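Monalysin (Pseudomonas entomophila, PDB 4MKO) forms beta-barrel pores in host cell membranes, lysing cells and contributing to the intestinal damage and death that Pseudomonas entomophila causes in Drosophila. Local coordinates at residues Glu63-Pro68 with Thr73-Gln78; Thr112-Ser117 with Gln124-Thr129; Val139-Val144 with Val196-Trp201. All coordinates share one frame; numbering follows the deposited sequence. Where two conformers were deposited one is given.

In the fold
The three contacts follow one another along the chain without interleaving, all within the aerolysin-like pore-forming fold. Contact 1 lies farthest out, its centre about 25 Å from that of the chain, where strand 46-67 faces strand 72-81. Strand 72-81 pairs with strand 124-133, which carries Gln124-Thr129 of contact 2, about 19 Å away between centres. Contact 3 is about 16 Å from contact 1 and about 17 Å from contact 2; its strand 136-151 pairs with strand 46-67 in the large sheet. Residues 67-135, inferred to be the pore-forming region, are thus packed against that sheet by contact 1, while contact 2 is internal to the region and contact 3 lies on the sheet's opposite face, where a loop packs on Tyr141.

Contact 1: Glu63-Pro68 with Thr73-Gln78; sequences ETISIP and TTLSYQ
Ile65 and Leu75 meet as the apolar part of this contact, their side chains sliding past one another in opposite directions. Leu75 divides its two methyls: CD1 lies 3.6 Å from Ile65 CD1, while CD2 sits equally close to the other branch, 3.6 Å from Ile65 CG2. With CG1 anti to the backbone N (chi1 -172°), Ile65 places both branches within reach of the one leucine. Farther along, Ile67 and Thr73 approach more loosely, through Ile67 CD1 and Thr73 CG2 at 4.5 Å.

No hydrogen bond runs directly between the two segments; the axes of 63-67 and 73-78 approach to 9.4 Å at an angle of 164°. The strands run antiparallel but belong to different sheets, facing each other through their side chains: Glu63, Ile65 and Ile67 have backbone bonds to strand 136-151, Thr73 and Leu75 to strand 124-133. Strand 72-81 with its partner therefore forms a two-stranded layer on the large sheet, within the region inferred to build the pore in this aerolysin-like toxin.

The polar part is centred on Glu63, whose extended chain crosses toward Tyr77. Its carboxylate is tilted 61° from the tyrosine ring plane and touches the base of that side chain, with OE2 3.5 Å from Tyr77 CB; OE1 packs against Leu75 CD2. A water bridges the strands, donating to Glu63 OE2 at 2.8 Å and accepting from Gln78 N at 2.9 Å. The Tyr77 hydroxyl points elsewhere, hydrogen-bonded to Thr130 and Arg187.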
loop_
_atom_site.group_PDB
_atom_site.type_symbol
_atom_site.label_atom_id
_atom_site.label_comp_id
_atom_site.label_asym_id
_atom_site.label_seq_id
_atom_site.Cartn_x
_atom_site.Cartn_y
_atom_site.Cartn_z
ATOM N N GLU A 63 -1.842 8.037 -15.647
ATOM C CA GLU A 63 -2.262 8.923 -16.739
ATOM C C GLU A 63 -3.187 8.237 -17.731
ATOM O O GLU A 63 -3.392 7.020 -17.676
ATOM C CB GLU A 63 -1.050 9.552 -17.463
ATOM C CG GLU A 63 -0.160 8.565 -18.200
ATOM C CD GLU A 63 0.896 9.216 -19.076
ATOM O OE1 GLU A 63 0.975 8.862 -20.275
ATOM O OE2 GLU A 63 1.665 10.058 -18.560
ATOM N N THR A 64 -3.755 9.040 -18.638
ATOM C CA THR A 64 -4.638 8.557 -19.690
ATOM C C THR A 64 -4.042 9.064 -21.002
ATOM O O THR A 64 -3.501 10.173 -21.037
ATOM C CB THR A 64 -6.069 9.065 -19.490
ATOM O OG1 THR A 64 -6.518 8.727 -18.180
ATOM C CG2 THR A 64 -7.036 8.519 -20.523
ATOM N N ILE A 65 -4.081 8.229 -22.044
ATOM C CA ILE A 65 -3.552 8.613 -23.354
ATOM C C ILE A 65 -4.439 8.063 -24.465
ATOM O O ILE A 65 -4.858 6.900 -24.392
ATOM C CB ILE A 65 -2.054 8.177 -23.534
ATOM C CG1 ILE A 65 -1.434 8.756 -24.834
ATOM C CG2 ILE A 65 -1.890 6.651 -23.510
ATOM C CD1 ILE A 65 -0.676 10.008 -24.659
ATOM N N SER A 66 -4.690 8.901 -25.509
ATOM C CA SER A 66 -5.449 8.493 -26.686
ATOM C C SER A 66 -4.483 8.478 -27.853
ATOM O O SER A 66 -3.716 9.415 -28.005
ATOM C CB SER A 66 -6.608 9.447 -26.961
ATOM O OG SER A 66 -7.584 9.313 -25.941
ATOM N N ILE A 67 -4.481 7.387 -28.636
ATOM C CA ILE A 67 -3.555 7.221 -29.766
ATOM C C ILE A 67 -4.344 6.992 -31.049
ATOM O O ILE A 67 -5.224 6.123 -31.078
ATOM C CB ILE A 67 -2.525 6.083 -29.504
ATOM C CG1 ILE A 67 -1.844 6.238 -28.134
ATOM C CG2 ILE A 67 -1.481 6.008 -30.631
ATOM C CD1 ILE A 67 -1.021 4.987 -27.671
ATOM N N PRO A 68 -4.044 7.752 -32.126
ATOM C CA PRO A 68 -4.809 7.572 -33.372
ATOM C C PRO A 68 -4.505 6.267 -34.088
ATOM O O PRO A 68 -3.489 5.608 -33.826
ATOM C CB PRO A 68 -4.379 8.762 -34.254
ATOM C CG PRO A 68 -3.521 9.628 -33.429
ATOM C CD PRO A 68 -3.045 8.836 -32.245
ATOM N N THR A 73 3.801 4.425 -30.994
ATOM C CA THR A 73 4.716 5.336 -30.296
ATOM C C THR A 73 5.257 4.722 -29.012
ATOM O O THR A 73 4.579 3.904 -28.391
ATOM C CB THR A 73 4.042 6.710 -30.024
ATOM O OG1 THR A 73 5.022 7.649 -29.587
ATOM C CG2 THR A 73 2.899 6.651 -28.986
ATOM N N THR A 74 6.461 5.142 -28.606
ATOM C CA THR A 74 7.037 4.731 -27.329
ATOM C C THR A 74 6.616 5.786 -26.309
ATOM O O THR A 74 7.166 6.885 -26.274
ATOM C CB THR A 74 8.557 4.517 -27.447
ATOM O OG1 THR A 74 8.777 3.476 -28.393
ATOM C CG2 THR A 74 9.206 4.136 -26.109
ATOM N N LEU A 75 5.599 5.464 -25.515
ATOM C CA LEU A 75 5.073 6.365 -24.508
ATOM C C LEU A 75 5.943 6.384 -23.263
ATOM O O LEU A 75 6.249 5.328 -22.733
ATOM C CB LEU A 75 3.628 5.948 -24.146
ATOM C CG LEU A 75 2.835 6.962 -23.329
ATOM C CD1 LEU A 75 2.362 8.132 -24.208
ATOM C CD2 LEU A 75 1.636 6.317 -22.708
ATOM N N SER A 76 6.322 7.584 -22.796
ATOM C CA SER A 76 7.094 7.788 -21.564
ATOM C C SER A 76 6.129 8.321 -20.509
ATOM O O SER A 76 5.334 9.225 -20.790
ATOM C CB SER A 76 8.207 8.813 -21.775
ATOM O OG SER A 76 9.321 8.242 -22.437
ATOM N N TYR A 77 6.204 7.782 -19.295
ATOM C CA TYR A 77 5.321 8.220 -18.205
ATOM C C TYR A 77 6.074 8.078 -16.909
ATOM O O TYR A 77 7.054 7.324 -16.845
ATOM C CB TYR A 77 3.991 7.426 -18.179
ATOM C CG TYR A 77 4.175 5.933 -18.343
ATOM C CD1 TYR A 77 4.410 5.112 -17.242
ATOM C CD2 TYR A 77 4.189 5.348 -19.609
ATOM C CE1 TYR A 77 4.614 3.737 -17.394
ATOM C CE2 TYR A 77 4.428 3.986 -19.774
ATOM C CZ TYR A 77 4.632 3.182 -18.666
ATOM O OH TYR A 77 4.858 1.837 -18.854
ATOM N N GLN A 78 5.625 8.785 -15.876
ATOM C CA GLN A 78 6.301 8.753 -14.597
ATOM C C GLN A 78 5.691 7.761 -13.632
ATOM O O GLN A 78 4.501 7.841 -13.335
ATOM C CB GLN A 78 6.326 10.159 -13.955
ATOM C CG GLN A 78 7.127 11.220 -14.735
ATOM C CD GLN A 78 8.562 10.813 -14.953
ATOM O OE1 GLN A 78 9.353 10.728 -14.013
ATOM N NE2 GLN A 78 8.905 10.483 -16.194
HETATM O O HOH W 1 3.321 10.481 -16.300
#

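Contact 2: Thr112-Ser117 with Gln124-Thr129; sequences TGFTRS and QSFTDT
Phe114 and Phe126 bring their rings together between the loop that follows helix 103-107 and the first half of strand 124-133. That strand pairs with strand 72-81 in a two-stranded antiparallel sheet, and both segments fall in the region inferred to form the pore of this aerolysin-like toxin. The close packing is confined to the outer carbons of the two rings. Phe114 CE1 lies 3.6 Å from Phe126 CE1 and is just as near its CZ, while the Phe114 CZ to Phe126 CE1 distance is 3.8 Å. The rings are steeply inclined, their planes at 78° and their centroids 5.6 Å apart, in an oblique meeting that is neither a stack nor a true edge-to-face pair. Phe126 sets its CG between the backbone N and the carbonyl carbon (chi1 70°), which turns its ring toward the loop.

Beyond this pair the contact is loose. The backbones stay well apart: even the nearest CA atoms, those of Phe114 and Gln124, are separated by 11.1 Å. Only 72 Å² is buried in all, the chain flanking the two phenylalanines is largely exposed, and both rings themselves remain partly exposed. Further packing comes from other parts of the fold, with Phe114 also touching Lys81, Thr183 and Arg185, and Phe126 touching Leu79. Within the ring pair the approach slackens at one corner, where Phe114 CZ and Phe126 CZ are 3.9 Å apart, the widest of the four distances between their CE1 and CZ atoms.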
loop_
_atom_site.group_PDB
_atom_site.type_symbol
_atom_site.label_atom_id
_atom_site.label_comp_id
_atom_site.label_asym_id
_atom_site.label_seq_id
_atom_site.Cartn_x
_atom_site.Cartn_y
_atom_site.Cartn_z
ATOM N N THR A 112 8.905 -5.881 -3.934
ATOM C CA THR A 112 8.618 -4.553 -4.461
ATOM C C THR A 112 9.151 -4.369 -5.876
ATOM O O THR A 112 8.576 -3.605 -6.637
ATOM C CB THR A 112 9.207 -3.437 -3.570
ATOM O OG1 THR A 112 10.632 -3.495 -3.676
ATOM C CG2 THR A 112 8.787 -3.564 -2.097
ATOM N N GLY A 113 10.257 -5.034 -6.203
ATOM C CA GLY A 113 10.889 -4.878 -7.509
ATOM C C GLY A 113 11.850 -3.708 -7.530
ATOM O O GLY A 113 12.462 -3.419 -8.564
ATOM N N PHE A 114 12.018 -3.045 -6.368
ATOM C CA PHE A 114 12.942 -1.923 -6.195
ATOM C C PHE A 114 14.091 -2.339 -5.272
ATOM O O PHE A 114 14.015 -3.402 -4.639
ATOM C CB PHE A 114 12.203 -0.666 -5.676
ATOM C CG PHE A 114 11.103 -0.185 -6.589
ATOM C CD1 PHE A 114 11.382 0.224 -7.893
ATOM C CD2 PHE A 114 9.782 -0.140 -6.150
ATOM C CE1 PHE A 114 10.358 0.661 -8.741
ATOM C CE2 PHE A 114 8.769 0.340 -6.983
ATOM C CZ PHE A 114 9.062 0.753 -8.269
ATOM N N THR A 115 15.182 -1.539 -5.223
ATOM C CA THR A 115 16.328 -1.916 -4.397
ATOM C C THR A 115 16.005 -1.813 -2.901
ATOM O O THR A 115 14.997 -1.197 -2.502
ATOM C CB THR A 115 17.604 -1.130 -4.761
ATOM O OG1 THR A 115 17.483 0.207 -4.282
ATOM C CG2 THR A 115 17.933 -1.167 -6.257
ATOM N N ARG A 116 16.873 -2.417 -2.086
ATOM C CA ARG A 116 16.748 -2.428 -0.633
ATOM C C ARG A 116 16.670 -1.003 -0.064
ATOM O O ARG A 116 15.841 -0.743 0.799
ATOM C CB ARG A 116 17.911 -3.211 -0.018
ATOM C CG ARG A 116 17.759 -3.428 1.480
ATOM C CD ARG A 116 18.771 -4.398 2.055
ATOM N NE ARG A 116 18.722 -4.393 3.521
ATOM C CZ ARG A 116 17.893 -5.132 4.255
ATOM N NH1 ARG A 116 17.032 -5.958 3.670
ATOM N NH2 ARG A 116 17.919 -5.050 5.580
ATOM N N SER A 117 17.483 -0.076 -0.577
ATOM C CA SER A 117 17.482 1.302 -0.085
ATOM C C SER A 117 16.315 2.164 -0.615
ATOM O O SER A 117 16.042 3.223 -0.055
ATOM C CB SER A 117 18.823 1.972 -0.388
ATOM O OG SER A 117 18.969 2.184 -1.784
ATOM N N GLN A 124 10.279 8.675 -4.986
ATOM C CA GLN A 124 11.227 9.009 -6.042
ATOM C C GLN A 124 10.583 8.659 -7.381
ATOM O O GLN A 124 10.165 7.522 -7.582
ATOM C CB GLN A 124 12.571 8.272 -5.842
ATOM C CG GLN A 124 13.637 8.586 -6.904
ATOM C CD GLN A 124 14.057 10.041 -6.923
ATOM O OE1 GLN A 124 14.654 10.559 -5.972
ATOM N NE2 GLN A 124 13.752 10.730 -8.013
ATOM N N SER A 125 10.465 9.653 -8.273
ATOM C CA SER A 125 9.881 9.440 -9.598
ATOM C C SER A 125 10.931 8.844 -10.537
ATOM O O SER A 125 12.135 9.068 -10.350
ATOM C CB SER A 125 9.352 10.749 -10.176
ATOM O OG SER A 125 10.417 11.650 -10.432
ATOM N N PHE A 126 10.479 8.075 -11.529
ATOM C CA PHE A 126 11.338 7.471 -12.550
ATOM C C PHE A 126 10.529 7.293 -13.810
ATOM O O PHE A 126 9.307 7.109 -13.746
ATOM C CB PHE A 126 12.011 6.161 -12.101
ATOM C CG PHE A 126 11.107 4.966 -11.942
ATOM C CD1 PHE A 126 10.379 4.774 -10.770
ATOM C CD2 PHE A 126 11.020 4.003 -12.942
ATOM C CE1 PHE A 126 9.564 3.652 -10.615
ATOM C CE2 PHE A 126 10.201 2.880 -12.787
ATOM C CZ PHE A 126 9.486 2.705 -11.617
ATOM N N THR A 127 11.210 7.365 -14.960
ATOM C CA THR A 127 10.578 7.238 -16.258
ATOM C C THR A 127 10.452 5.772 -16.636
ATOM O O THR A 127 11.423 5.012 -16.539
ATOM C CB THR A 127 11.393 8.024 -17.322
ATOM O OG1 THR A 127 11.590 9.358 -16.849
ATOM C CG2 THR A 127 10.713 8.055 -18.697
ATOM N N ASP A 128 9.265 5.396 -17.105
ATOM C CA ASP A 128 9.020 4.069 -17.636
ATOM C C ASP A 128 8.453 4.241 -19.044
ATOM O O ASP A 128 7.842 5.273 -19.339
ATOM C CB ASP A 128 8.083 3.254 -16.729
ATOM C CG ASP A 128 8.020 1.794 -17.114
ATOM O OD1 ASP A 128 9.094 1.179 -17.273
ATOM O OD2 ASP A 128 6.895 1.257 -17.230
ATOM N N THR A 129 8.729 3.285 -19.937
ATOM C CA THR A 129 8.233 3.384 -21.312
ATOM C C THR A 129 7.536 2.115 -21.731
ATOM O O THR A 129 7.914 1.041 -21.271
ATOM C CB THR A 129 9.387 3.701 -22.316
ATOM O OG1 THR A 129 10.293 2.598 -22.376
ATOM C CG2 THR A 129 10.143 5.005 -21.995
#

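Contact 3: Val139-Val144 with Val196-Trp201; sequences VIYQVV and VTPLDW
Tyr141 packs its ring against Pro198, and this is the apolar part of the contact. The two side chains cross at about a right angle. Tyr141 CE1 does most of the touching, 3.7 Å from Pro198 CB and just as close to Pro198 CG. CG of the proline lies at the ring's edge, in its plane, and CB approaches obliquely. CG of Tyr141 stands anti to the carbonyl carbon (chi1 -51°) and carries the ring out from its strand toward the loop.

The polar contacts gather at the phenol oxygen and are mediated by water. One molecule is 2.8 Å from Tyr141 OH and donates to Val196 O at 3.2 Å. A second hydrogen-bonds to the same hydroxyl and accepts from Val196 N at 3.0 Å. Together they tie the phenol to both backbone polar groups of a single loop residue, linking the end of a buried side chain to the exposed Val196.

Within the large sheet of this aerolysin-like fold, strand 136-151 is flanked by strands 46-67 and 173-191, and Tyr141 also touches Leu59 and Val190 of these neighbours. The loop lying against it follows strand 173-191 and leads into helix 201-211, with Asp200 at the N-cap position.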
loop_
_atom_site.group_PDB
_atom_site.type_symbol
_atom_site.label_atom_id
_atom_site.label_comp_id
_atom_site.label_asym_id
_atom_site.label_seq_id
_atom_site.Cartn_x
_atom_site.Cartn_y
_atom_site.Cartn_z
ATOM N N VAL A 139 -5.674 3.838 -20.049
ATOM C CA VAL A 139 -5.388 4.367 -18.714
ATOM C C VAL A 139 -4.276 3.521 -18.136
ATOM O O VAL A 139 -4.307 2.296 -18.245
ATOM C CB VAL A 139 -6.626 4.404 -17.771
ATOM C CG1 VAL A 139 -6.311 5.207 -16.510
ATOM C CG2 VAL A 139 -7.862 4.983 -18.484
ATOM N N ILE A 140 -3.291 4.186 -17.552
ATOM C CA ILE A 140 -2.144 3.561 -16.917
ATOM C C ILE A 140 -2.289 3.706 -15.416
ATOM O O ILE A 140 -2.567 4.805 -14.928
ATOM C CB ILE A 140 -0.833 4.205 -17.414
ATOM C CG1 ILE A 140 -0.768 4.144 -18.962
ATOM C CG2 ILE A 140 0.385 3.528 -16.749
ATOM C CD1 ILE A 140 0.431 4.882 -19.582
ATOM N N TYR A 141 -2.035 2.609 -14.688
ATOM C CA TYR A 141 -2.071 2.605 -13.220
ATOM C C TYR A 141 -0.806 1.957 -12.692
ATOM O O TYR A 141 -0.193 1.167 -13.408
ATOM C CB TYR A 141 -3.252 1.763 -12.703
ATOM C CG TYR A 141 -4.598 2.089 -13.301
ATOM C CD1 TYR A 141 -5.432 3.039 -12.717
ATOM C CD2 TYR A 141 -5.060 1.417 -14.432
ATOM C CE1 TYR A 141 -6.691 3.324 -13.256
ATOM C CE2 TYR A 141 -6.312 1.698 -14.980
ATOM C CZ TYR A 141 -7.138 2.624 -14.368
ATOM O OH TYR A 141 -8.377 2.879 -14.918
ATOM N N GLN A 142 -0.432 2.248 -11.437
ATOM C CA GLN A 142 0.706 1.584 -10.779
ATOM C C GLN A 142 0.184 0.888 -9.515
ATOM O O GLN A 142 -0.653 1.447 -8.800
ATOM C CB GLN A 142 1.818 2.563 -10.405
ATOM C CG GLN A 142 3.085 1.866 -9.877
ATOM C CD GLN A 142 4.283 2.756 -9.674
ATOM O OE1 GLN A 142 4.231 3.986 -9.819
ATOM N NE2 GLN A 142 5.400 2.139 -9.339
ATOM N N VAL A 143 0.721 -0.304 -9.233
ATOM C CA VAL A 143 0.339 -1.075 -8.038
ATOM C C VAL A 143 0.872 -0.395 -6.791
ATOM O O VAL A 143 2.072 -0.088 -6.689
ATOM C CB VAL A 143 0.833 -2.552 -8.120
ATOM C CG1 VAL A 143 0.594 -3.288 -6.802
ATOM C CG2 VAL A 143 0.191 -3.298 -9.299
ATOM N N VAL A 144 -0.026 -0.218 -5.818
ATOM C CA VAL A 144 0.287 0.324 -4.495
ATOM C C VAL A 144 0.098 -0.786 -3.466
ATOM O O VAL A 144 -0.934 -1.475 -3.464
ATOM C CB VAL A 144 -0.589 1.540 -4.142
ATOM C CG1 VAL A 144 -0.364 1.979 -2.695
ATOM C CG2 VAL A 144 -0.325 2.707 -5.092
ATOM N N VAL A 196 -12.403 1.520 -14.793
ATOM C CA VAL A 196 -13.331 2.105 -13.825
ATOM C C VAL A 196 -12.535 3.153 -13.042
ATOM O O VAL A 196 -11.301 3.162 -13.125
ATOM C CB VAL A 196 -14.022 1.064 -12.898
ATOM C CG1 VAL A 196 -15.073 0.263 -13.662
ATOM C CG2 VAL A 196 -13.007 0.144 -12.220
ATOM N N THR A 197 -13.223 4.028 -12.290
ATOM C CA THR A 197 -12.532 5.041 -11.498
ATOM C C THR A 197 -11.672 4.353 -10.431
ATOM O O THR A 197 -12.190 3.526 -9.671
ATOM C CB THR A 197 -13.504 6.090 -10.958
ATOM O OG1 THR A 197 -14.223 6.621 -12.076
ATOM C CG2 THR A 197 -12.783 7.233 -10.232
ATOM N N PRO A 198 -10.347 4.604 -10.424
ATOM C CA PRO A 198 -9.506 3.923 -9.434
ATOM C C PRO A 198 -9.728 4.454 -8.029
ATOM O O PRO A 198 -10.262 5.545 -7.811
ATOM C CB PRO A 198 -8.076 4.203 -9.922
ATOM C CG PRO A 198 -8.181 5.521 -10.619
ATOM C CD PRO A 198 -9.545 5.512 -11.280
ATOM N N LEU A 199 -9.331 3.643 -7.072
ATOM C CA LEU A 199 -9.356 4.033 -5.677
ATOM C C LEU A 199 -8.221 5.028 -5.460
ATOM O O LEU A 199 -7.236 5.018 -6.209
ATOM C CB LEU A 199 -9.121 2.793 -4.801
ATOM C CG LEU A 199 -10.201 1.701 -4.872
ATOM C CD1 LEU A 199 -9.742 0.436 -4.172
ATOM C CD2 LEU A 199 -11.522 2.188 -4.270
ATOM N N ASP A 200 -8.363 5.895 -4.452
ATOM C CA ASP A 200 -7.319 6.830 -4.071
ATOM C C ASP A 200 -6.979 6.609 -2.587
ATOM O O ASP A 200 -7.658 5.841 -1.900
ATOM C CB ASP A 200 -7.689 8.288 -4.398
ATOM C CG ASP A 200 -8.938 8.826 -3.730
ATOM O OD1 ASP A 200 -9.272 8.359 -2.615
ATOM O OD2 ASP A 200 -9.558 9.752 -4.295
ATOM N N TRP A 201 -5.920 7.263 -2.111
ATOM C CA TRP A 201 -5.418 7.074 -0.759
ATOM C C TRP A 201 -6.429 7.425 0.340
ATOM O O TRP A 201 -6.528 6.687 1.315
ATOM C CB TRP A 201 -4.107 7.835 -0.597
ATOM C CG TRP A 201 -3.395 7.614 0.702
ATOM C CD1 TRP A 201 -2.829 8.572 1.486
ATOM C CD2 TRP A 201 -3.137 6.357 1.350
ATOM N NE1 TRP A 201 -2.219 7.994 2.576
ATOM C CE2 TRP A 201 -2.367 6.632 2.502
ATOM C CE3 TRP A 201 -3.416 5.008 1.022
ATOM C CZ2 TRP A 201 -1.950 5.634 3.381
ATOM C CZ3 TRP A 201 -2.981 4.012 1.885
ATOM C CH2 TRP A 201 -2.296 4.332 3.075
HETATM O O HOH W 2 -9.834 5.295 -14.921
HETATM O O HOH W 3 -9.791 0.283 -14.047
#